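Local coordinates for putative dehydratase (Mesorhizobium loti, PDB 2POZ), which is of unknown function, but belongs to the enolase superfamily (mandelate racemase/muconate lactonizing enzyme group) and is probably a lyase, tentatively named a dehydratase, at residues V8-L13 and G50-L55; Y159-R164 and Q170-R175; H331-A336 and G356-P361. One frame throughout, in Å; residues are numbered along the deposited sequence.

Contact 1 of 3, residues V8-L13 and G50-L55; sequences VNIYLL and GMIKDL
CG1 of Ile-10 points away from its carbonyl carbon (chi1 -58°), which sends the longer branch out of strand 5-12 toward helix 45-59. Ile-52 turns the same way (chi1 -62°), and there it is the short branch, CG2, anti to the backbone N, that meets the strand. Ile-10 CG1 comes to 3.6 Å from Ile-52 CG2, and Ile-10 CD1 lies 3.8 Å from that same methyl, so CG2 rests against the flank of the Ile-10 branch. The two side chains run alongside, passing in opposite directions. Ile-10 CD1 ends against the helix backbone near Lys-53, where the model is too tight to read closely. The chain of Lys-53 leads away from the strand, extended until a bend at its last carbon-carbon bond, and NZ forms a salt bridge with Glu-57 one turn further on. The contact is apolar, with no hydrogen bond between 8-13 and 50-55; the helix holds its own backbone, as in the bond from Asp-54 N to Gly-50 O (3.0 Å). The nearest CA atoms, those of Ile-10 and Lys-53, are 7.0 Å apart. This is helix-on-sheet packing in the N-terminal alpha+beta domain of the enolase superfamily. On the far side of the helix Asp-54 OD1 is hydrogen-bonded to Thr-46 of a second subunit. Ile-52 also touches Val-23 of strand 21-27 and Ala-95 of helix 87-108, while Ile-10 is tied through its backbone to Trp-380 and Ala-381 of strand 379-383.

Contact 2 of 3, residues Y159-R164 and Q170-R175; sequences YPLAQR and QHVTRR
His-171 NE2 lies over one face of the Tyr-159 ring, and the hydroxyl at the ring's edge meets Val-172, just beyond barrel strand 155-158, where the chain makes a small antiparallel beta hairpin of strands 163-165 and 168-170. CG of the tyrosine is anti to its own backbone nitrogen (chi1 176°), which carries the ring toward 170-175. The rings of Tyr-159 and His-171 are inclined at 46°, centroids 4.9 Å apart; His-171 CD2 comes nearest, 3.6 Å from Tyr-159 CZ. The opposite face of the tyrosine ring has the backbone N of Leu-161 over its centre, so the ring lies between Leu-161, just before the hairpin, and His-171, just after it. Near the ring plane, Tyr-159 OH accepts a hydrogen bond from Val-172 N at 3.0 Å. With a phenylalanine here the hydroxyl is gone, and Val-172 N would probably be left without this acceptor, the segment after the hairpin less firmly tied to the chain leaving strand 155-158. Val-172 also presses its CG2 methyl against Leu-161 CB at 3.6 Å.

Further along, Gln-163 and Gln-170 form a hydrogen-bonded antiparallel pair. Gln-163 N reaches Gln-170 O at 3.0 Å, nearly straight (168° at the hydrogen) and in the carbonyl plane; the return bond, from Gln-170 N to Gln-163 O, has its donor tilted out of the plane of the Gln-163 carbonyl. Arg-188 of helix 179-196 binds the carbonyls of Pro-160 and Ala-162, and Arg-174 N is hydrogen-bonded to Asp-77 of a second subunit, so the loop also takes part in the octamer. Gln-170 O receives a second, weaker approach: the CA-H of Ala-162, with Ala-162 CA 3.4 Å away.

Contact 3 of 3, residues H331-A336 and G356-P361; sequences HEHYPA and GYFEMP
Phe-358 turns its edge to the faces of two histidines, His-333 and His-331, forming an aromatic cluster on one side of a small mixed beta sheet in the enolase-like C-terminal region. The pair with His-333 is edge-to-face, planes at 88°: Phe-358 CZ stands 3.5 Å above the imidazole plane, over its centre, while the backbone N of Pro-335 lies against the opposite face, offset toward the rim. The pair with His-331 is an offset edge-to-face one, planes at 71°, in which Phe-358 CE2 comes 3.4 Å from His-331 NE2. Both histidines place CG anti to their backbone N, and they project from the same side of strand 331-333.

Strand 123-128 runs between the two strands of the contact, so the rings meet across it, with the nearest CA atoms, of His-331 and Phe-358, 8.5 Å apart. Ile-353 touches both His-333 and Phe-358. All three rings are buried; His-331 ND1 is satisfied by a hydrogen bond to Glu-322 of helix 312-324. Glu-332, between the histidines, points the other way and forms a salt bridge with Lys-157. At the edge of the phenylalanine, in its ring plane, His-333 ND1 lies 3.6 Å from Phe-358 CZ.

How the contacts relate
The contacts follow one another along the chain without interleaving, and none touches another. Contact 1 belongs to the N-terminal alpha+beta domain, whose sheet takes in strand 379-383 from the C-terminal end of the chain; contacts 2 and 3 lie in the enolase-like C-terminal region. The centre of contact 1 is about 32 Å from that of contact 2 and about 27 Å from that of contact 3; the centres of contacts 2 and 3 are also about 27 Å apart, though their nearest atoms come within about 9 Å. Packing in both domains lies close to neighbouring subunits at contacts 1 and 2, while no other chain of the assembly touches contact 3.

Contact 1 of 3, residues V8-L13 and G50-L55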
# COMPACT_ATOMS: atom_id res chain seq x y z
N VAL A 8 -14.16 17.05 -45.68
CA VAL A 8 -13.11 17.33 -44.70
C VAL A 8 -11.79 17.55 -45.44
O VAL A 8 -11.36 16.68 -46.20
CB VAL A 8 -12.91 16.15 -43.70
CG1 VAL A 8 -11.79 16.50 -42.73
CG2 VAL A 8 -14.20 15.86 -42.94
N ASN A 9 -11.17 18.70 -45.23
CA ASN A 9 -9.89 19.01 -45.86
C ASN A 9 -8.79 18.97 -44.81
O ASN A 9 -8.98 19.45 -43.69
CB ASN A 9 -9.93 20.41 -46.50
CG ASN A 9 -10.69 20.43 -47.82
OD1 ASN A 9 -11.14 21.49 -48.26
ND2 ASN A 9 -10.82 19.28 -48.47
N ILE A 10 -7.66 18.39 -45.18
CA ILE A 10 -6.52 18.27 -44.28
C ILE A 10 -5.34 19.04 -44.86
O ILE A 10 -4.96 18.83 -46.01
CB ILE A 10 -6.13 16.80 -44.11
CG1 ILE A 10 -7.33 16.02 -43.57
CG2 ILE A 10 -4.95 16.68 -43.15
CD1 ILE A 10 -7.29 14.55 -43.89
N TYR A 11 -4.77 19.92 -44.05
CA TYR A 11 -3.66 20.76 -44.46
C TYR A 11 -2.41 20.47 -43.64
O TYR A 11 -2.48 20.39 -42.41
CB TYR A 11 -4.05 22.23 -44.27
CG TYR A 11 -5.35 22.62 -44.96
CD1 TYR A 11 -5.35 23.16 -46.24
CD2 TYR A 11 -6.59 22.40 -44.34
CE1 TYR A 11 -6.55 23.48 -46.90
CE2 TYR A 11 -7.79 22.71 -44.99
CZ TYR A 11 -7.76 23.25 -46.27
OH TYR A 11 -8.94 23.56 -46.92
N LEU A 12 -1.28 20.29 -44.32
CA LEU A 12 -0.01 20.04 -43.66
C LEU A 12 0.87 21.23 -44.04
O LEU A 12 1.49 21.25 -45.09
CB LEU A 12 0.61 18.73 -44.16
CG LEU A 12 2.01 18.35 -43.64
CD1 LEU A 12 2.07 18.43 -42.13
CD2 LEU A 12 2.35 16.95 -44.12
N LEU A 13 0.89 22.23 -43.17
CA LEU A 13 1.66 23.44 -43.44
C LEU A 13 3.15 23.37 -43.21
O LEU A 13 3.67 22.51 -42.50
CB LEU A 13 1.12 24.60 -42.61
CG LEU A 13 -0.13 25.37 -43.03
CD1 LEU A 13 -1.33 24.46 -43.04
CD2 LEU A 13 -0.34 26.54 -42.07
N GLY A 50 -2.05 11.99 -41.88
CA GLY A 50 -2.58 10.70 -42.30
C GLY A 50 -3.70 10.21 -41.40
O GLY A 50 -4.69 9.63 -41.87
N MSE A 51 -3.56 10.44 -40.10
CA MSE A 51 -4.57 10.00 -39.14
C MSE A 51 -5.88 10.74 -39.33
O MSE A 51 -6.94 10.13 -39.31
CB MSE A 51 -4.09 10.20 -37.70
CG MSE A 51 -5.09 9.70 -36.66
SE MSE A 51 -5.45 7.79 -36.79
CE MSE A 51 -6.85 7.76 -38.10
N ILE A 52 -5.82 12.05 -39.52
CA ILE A 52 -7.04 12.81 -39.72
C ILE A 52 -7.74 12.28 -40.98
O ILE A 52 -8.96 12.14 -41.00
CB ILE A 52 -6.75 14.30 -39.86
CG1 ILE A 52 -6.13 14.82 -38.55
CG2 ILE A 52 -8.05 15.07 -40.17
CD1 ILE A 52 -5.73 16.28 -38.59
N LYS A 53 -6.96 11.99 -42.01
CA LYS A 53 -7.51 11.46 -43.26
C LYS A 53 -8.24 10.14 -43.03
O LYS A 53 -9.39 9.98 -43.46
CB LYS A 53 -6.38 11.24 -44.28
CG LYS A 53 -6.84 10.71 -45.63
CD LYS A 53 -5.65 10.53 -46.57
CE LYS A 53 -6.08 10.13 -47.98
NZ LYS A 53 -6.74 8.80 -48.00
N ASP A 54 -7.59 9.20 -42.35
CA ASP A 54 -8.19 7.89 -42.08
C ASP A 54 -9.44 8.02 -41.22
O ASP A 54 -10.46 7.38 -41.48
CB ASP A 54 -7.19 6.95 -41.38
CG ASP A 54 -6.01 6.58 -42.28
OD1 ASP A 54 -6.14 6.68 -43.52
OD2 ASP A 54 -4.96 6.17 -41.74
N LEU A 55 -9.36 8.85 -40.18
CA LEU A 55 -10.50 9.07 -39.29
C LEU A 55 -11.67 9.69 -40.05
O LEU A 55 -12.82 9.26 -39.92
CB LEU A 55 -10.11 9.99 -38.13
CG LEU A 55 -9.27 9.40 -36.98
CD1 LEU A 55 -8.81 10.53 -36.06
CD2 LEU A 55 -10.09 8.35 -36.21

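Contact 2 of 3, residues Y159-R164 and Q170-R175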
# COMPACT_ATOMS: atom_id res chain seq x y z
N TYR A 159 14.25 25.54 -21.77
CA TYR A 159 14.86 24.22 -21.67
C TYR A 159 16.36 24.47 -21.56
O TYR A 159 16.99 24.92 -22.52
CB TYR A 159 14.52 23.43 -22.95
CG TYR A 159 15.14 22.06 -23.06
CD1 TYR A 159 14.75 21.02 -22.21
CD2 TYR A 159 16.11 21.79 -24.03
CE1 TYR A 159 15.31 19.74 -22.32
CE2 TYR A 159 16.68 20.52 -24.15
CZ TYR A 159 16.26 19.50 -23.30
OH TYR A 159 16.79 18.24 -23.44
N PRO A 160 16.96 24.18 -20.40
CA PRO A 160 18.39 24.41 -20.21
C PRO A 160 19.32 23.24 -20.48
O PRO A 160 20.54 23.35 -20.27
CB PRO A 160 18.46 24.83 -18.75
CG PRO A 160 17.50 23.84 -18.12
CD PRO A 160 16.31 23.85 -19.11
N LEU A 161 18.78 22.13 -20.96
CA LEU A 161 19.60 20.94 -21.19
C LEU A 161 20.03 20.68 -22.64
O LEU A 161 20.59 19.62 -22.92
CB LEU A 161 18.86 19.71 -20.64
CG LEU A 161 18.30 19.80 -19.21
CD1 LEU A 161 17.59 18.48 -18.83
CD2 LEU A 161 19.44 20.10 -18.22
N ALA A 162 19.80 21.62 -23.55
CA ALA A 162 20.17 21.39 -24.95
C ALA A 162 21.69 21.29 -25.16
O ALA A 162 22.46 22.00 -24.53
CB ALA A 162 19.60 22.50 -25.84
N GLN A 163 22.09 20.39 -26.05
CA GLN A 163 23.50 20.19 -26.35
C GLN A 163 23.75 20.56 -27.82
O GLN A 163 22.97 20.21 -28.69
CB GLN A 163 23.91 18.73 -26.16
CG GLN A 163 23.17 17.93 -25.09
CD GLN A 163 23.53 18.34 -23.68
OE1 GLN A 163 24.66 18.76 -23.40
NE2 GLN A 163 22.57 18.19 -22.77
N ARG A 164 24.86 21.25 -28.08
CA ARG A 164 25.21 21.64 -29.45
C ARG A 164 25.89 20.45 -30.13
O ARG A 164 26.96 20.03 -29.70
CB ARG A 164 26.16 22.84 -29.44
CG ARG A 164 26.25 23.58 -30.76
CD ARG A 164 25.22 24.71 -30.82
NE ARG A 164 25.13 25.34 -32.14
CZ ARG A 164 24.42 26.44 -32.39
NH1 ARG A 164 23.74 27.04 -31.42
NH2 ARG A 164 24.37 26.93 -33.63
N GLN A 170 20.18 20.15 -29.71
CA GLN A 170 19.22 19.05 -29.64
C GLN A 170 18.99 18.64 -28.19
O GLN A 170 19.78 18.98 -27.31
CB GLN A 170 19.73 17.85 -30.43
CG GLN A 170 21.07 17.32 -29.94
CD GLN A 170 21.58 16.16 -30.76
OE1 GLN A 170 21.52 16.19 -31.99
NE2 GLN A 170 22.10 15.13 -30.09
N HIS A 171 17.91 17.89 -27.96
CA HIS A 171 17.59 17.42 -26.62
C HIS A 171 18.64 16.46 -26.07
O HIS A 171 19.54 16.00 -26.78
CB HIS A 171 16.24 16.70 -26.60
CG HIS A 171 15.06 17.61 -26.82
ND1 HIS A 171 14.68 18.04 -28.07
CD2 HIS A 171 14.20 18.17 -25.94
CE1 HIS A 171 13.63 18.83 -27.95
NE2 HIS A 171 13.31 18.93 -26.67
N VAL A 172 18.51 16.15 -24.78
CA VAL A 172 19.41 15.23 -24.10
C VAL A 172 19.42 13.87 -24.78
O VAL A 172 18.38 13.36 -25.22
CB VAL A 172 18.97 15.03 -22.63
CG1 VAL A 172 19.78 13.90 -22.00
CG2 VAL A 172 19.16 16.32 -21.84
N THR A 173 20.60 13.27 -24.86
CA THR A 173 20.74 11.95 -25.45
C THR A 173 20.88 10.91 -24.33
O THR A 173 21.67 11.07 -23.40
CB THR A 173 21.96 11.87 -26.39
OG1 THR A 173 21.70 12.63 -27.58
CG2 THR A 173 22.26 10.42 -26.77
N ARG A 174 20.06 9.86 -24.43
CA ARG A 174 20.06 8.76 -23.47
C ARG A 174 20.07 9.18 -21.99
O ARG A 174 20.76 8.57 -21.17
CB ARG A 174 21.23 7.82 -23.78
CG ARG A 174 21.19 7.26 -25.22
CD ARG A 174 22.34 6.31 -25.50
NE ARG A 174 23.52 6.96 -26.06
CZ ARG A 174 23.63 7.38 -27.32
NH1 ARG A 174 22.64 7.22 -28.18
NH2 ARG A 174 24.76 7.94 -27.72
N ARG A 175 19.29 10.21 -21.67
CA ARG A 175 19.17 10.71 -20.30
C ARG A 175 20.52 10.95 -19.63
O ARG A 175 20.64 10.80 -18.41
CB ARG A 175 18.38 9.71 -19.45
CG ARG A 175 17.03 9.31 -20.01
CD ARG A 175 16.46 8.11 -19.25
NE ARG A 175 15.19 7.66 -19.82
CZ ARG A 175 14.62 6.50 -19.53
NH1 ARG A 175 15.19 5.66 -18.68
NH2 ARG A 175 13.47 6.17 -20.11

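Contact 3 of 3, residues H331-A336 and G356-P361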
# COMPACT_ATOMS: atom_id res chain seq x y z
N HIS A 331 -1.21 31.10 -19.45
CA HIS A 331 -1.20 30.72 -20.87
C HIS A 331 0.25 30.65 -21.41
O HIS A 331 1.13 31.33 -20.89
CB HIS A 331 -2.00 31.78 -21.65
CG HIS A 331 -2.05 31.55 -23.13
ND1 HIS A 331 -3.06 30.82 -23.74
CD2 HIS A 331 -1.26 32.00 -24.13
CE1 HIS A 331 -2.88 30.84 -25.05
NE2 HIS A 331 -1.80 31.55 -25.32
N GLU A 332 0.48 29.83 -22.44
CA GLU A 332 1.81 29.70 -23.04
C GLU A 332 1.87 30.28 -24.46
O GLU A 332 1.02 29.98 -25.29
CB GLU A 332 2.23 28.22 -23.09
CG GLU A 332 3.56 27.99 -23.82
CD GLU A 332 3.98 26.53 -23.86
OE1 GLU A 332 3.09 25.67 -24.07
OE2 GLU A 332 5.19 26.25 -23.70
N HIS A 333 2.89 31.10 -24.74
CA HIS A 333 3.03 31.70 -26.06
C HIS A 333 4.48 31.67 -26.56
O HIS A 333 5.42 31.77 -25.77
CB HIS A 333 2.51 33.15 -26.01
CG HIS A 333 2.43 33.81 -27.34
ND1 HIS A 333 1.73 33.27 -28.40
CD2 HIS A 333 2.94 34.98 -27.79
CE1 HIS A 333 1.81 34.08 -29.44
NE2 HIS A 333 2.54 35.13 -29.10
N TYR A 334 4.65 31.51 -27.88
CA TYR A 334 5.97 31.48 -28.52
C TYR A 334 6.00 32.64 -29.52
O TYR A 334 5.95 32.43 -30.74
CB TYR A 334 6.16 30.17 -29.31
CG TYR A 334 6.20 28.90 -28.49
CD1 TYR A 334 7.38 28.15 -28.38
CD2 TYR A 334 5.05 28.41 -27.87
CE1 TYR A 334 7.41 26.94 -27.67
CE2 TYR A 334 5.07 27.21 -27.15
CZ TYR A 334 6.25 26.48 -27.06
OH TYR A 334 6.26 25.28 -26.37
N PRO A 335 6.08 33.88 -29.03
CA PRO A 335 6.10 35.04 -29.94
C PRO A 335 7.17 35.03 -31.04
O PRO A 335 6.91 35.47 -32.16
CB PRO A 335 6.23 36.22 -28.97
CG PRO A 335 7.00 35.65 -27.83
CD PRO A 335 6.35 34.30 -27.64
N ALA A 336 8.37 34.53 -30.74
CA ALA A 336 9.45 34.50 -31.72
C ALA A 336 9.16 33.69 -32.99
O ALA A 336 9.65 34.03 -34.07
CB ALA A 336 10.74 33.98 -31.07
N GLY A 356 2.09 40.65 -22.84
CA GLY A 356 2.00 39.31 -22.29
C GLY A 356 0.61 38.86 -21.89
O GLY A 356 0.46 37.90 -21.12
N TYR A 357 -0.41 39.53 -22.40
CA TYR A 357 -1.79 39.20 -22.10
C TYR A 357 -2.60 39.01 -23.38
O TYR A 357 -2.40 39.72 -24.35
CB TYR A 357 -2.44 40.33 -21.29
CG TYR A 357 -2.10 40.34 -19.82
CD1 TYR A 357 -2.94 39.72 -18.90
CD2 TYR A 357 -0.96 40.98 -19.35
CE1 TYR A 357 -2.66 39.74 -17.54
CE2 TYR A 357 -0.67 41.00 -17.98
CZ TYR A 357 -1.53 40.38 -17.09
OH TYR A 357 -1.26 40.39 -15.74
N PHE A 358 -3.50 38.03 -23.36
CA PHE A 358 -4.36 37.75 -24.50
C PHE A 358 -5.80 38.04 -24.11
O PHE A 358 -6.27 37.57 -23.06
CB PHE A 358 -4.28 36.27 -24.90
CG PHE A 358 -3.17 35.95 -25.84
CD1 PHE A 358 -3.15 36.49 -27.13
CD2 PHE A 358 -2.15 35.09 -25.46
CE1 PHE A 358 -2.12 36.17 -28.02
CE2 PHE A 358 -1.12 34.76 -26.34
CZ PHE A 358 -1.11 35.30 -27.63
N GLU A 359 -6.51 38.80 -24.94
CA GLU A 359 -7.91 39.09 -24.67
C GLU A 359 -8.73 37.91 -25.21
O GLU A 359 -8.37 37.32 -26.22
CB GLU A 359 -8.34 40.37 -25.40
CG GLU A 359 -7.94 41.67 -24.70
CD GLU A 359 -8.71 41.90 -23.41
OE1 GLU A 359 -9.96 41.90 -23.45
OE2 GLU A 359 -8.07 42.08 -22.35
N MSE A 360 -9.81 37.56 -24.53
CA MSE A 360 -10.64 36.44 -24.98
C MSE A 360 -11.35 36.85 -26.28
O MSE A 360 -11.90 37.94 -26.37
CB MSE A 360 -11.69 36.08 -23.92
CG MSE A 360 -11.12 35.78 -22.54
SE MSE A 360 -9.81 34.36 -22.56
CE MSE A 360 -8.23 35.40 -22.89
N PRO A 361 -11.34 35.97 -27.29
CA PRO A 361 -12.01 36.34 -28.54
C PRO A 361 -13.53 36.33 -28.32
O PRO A 361 -14.02 35.61 -27.45
CB PRO A 361 -11.55 35.26 -29.50
CG PRO A 361 -11.45 34.07 -28.62
CD PRO A 361 -10.78 34.62 -27.38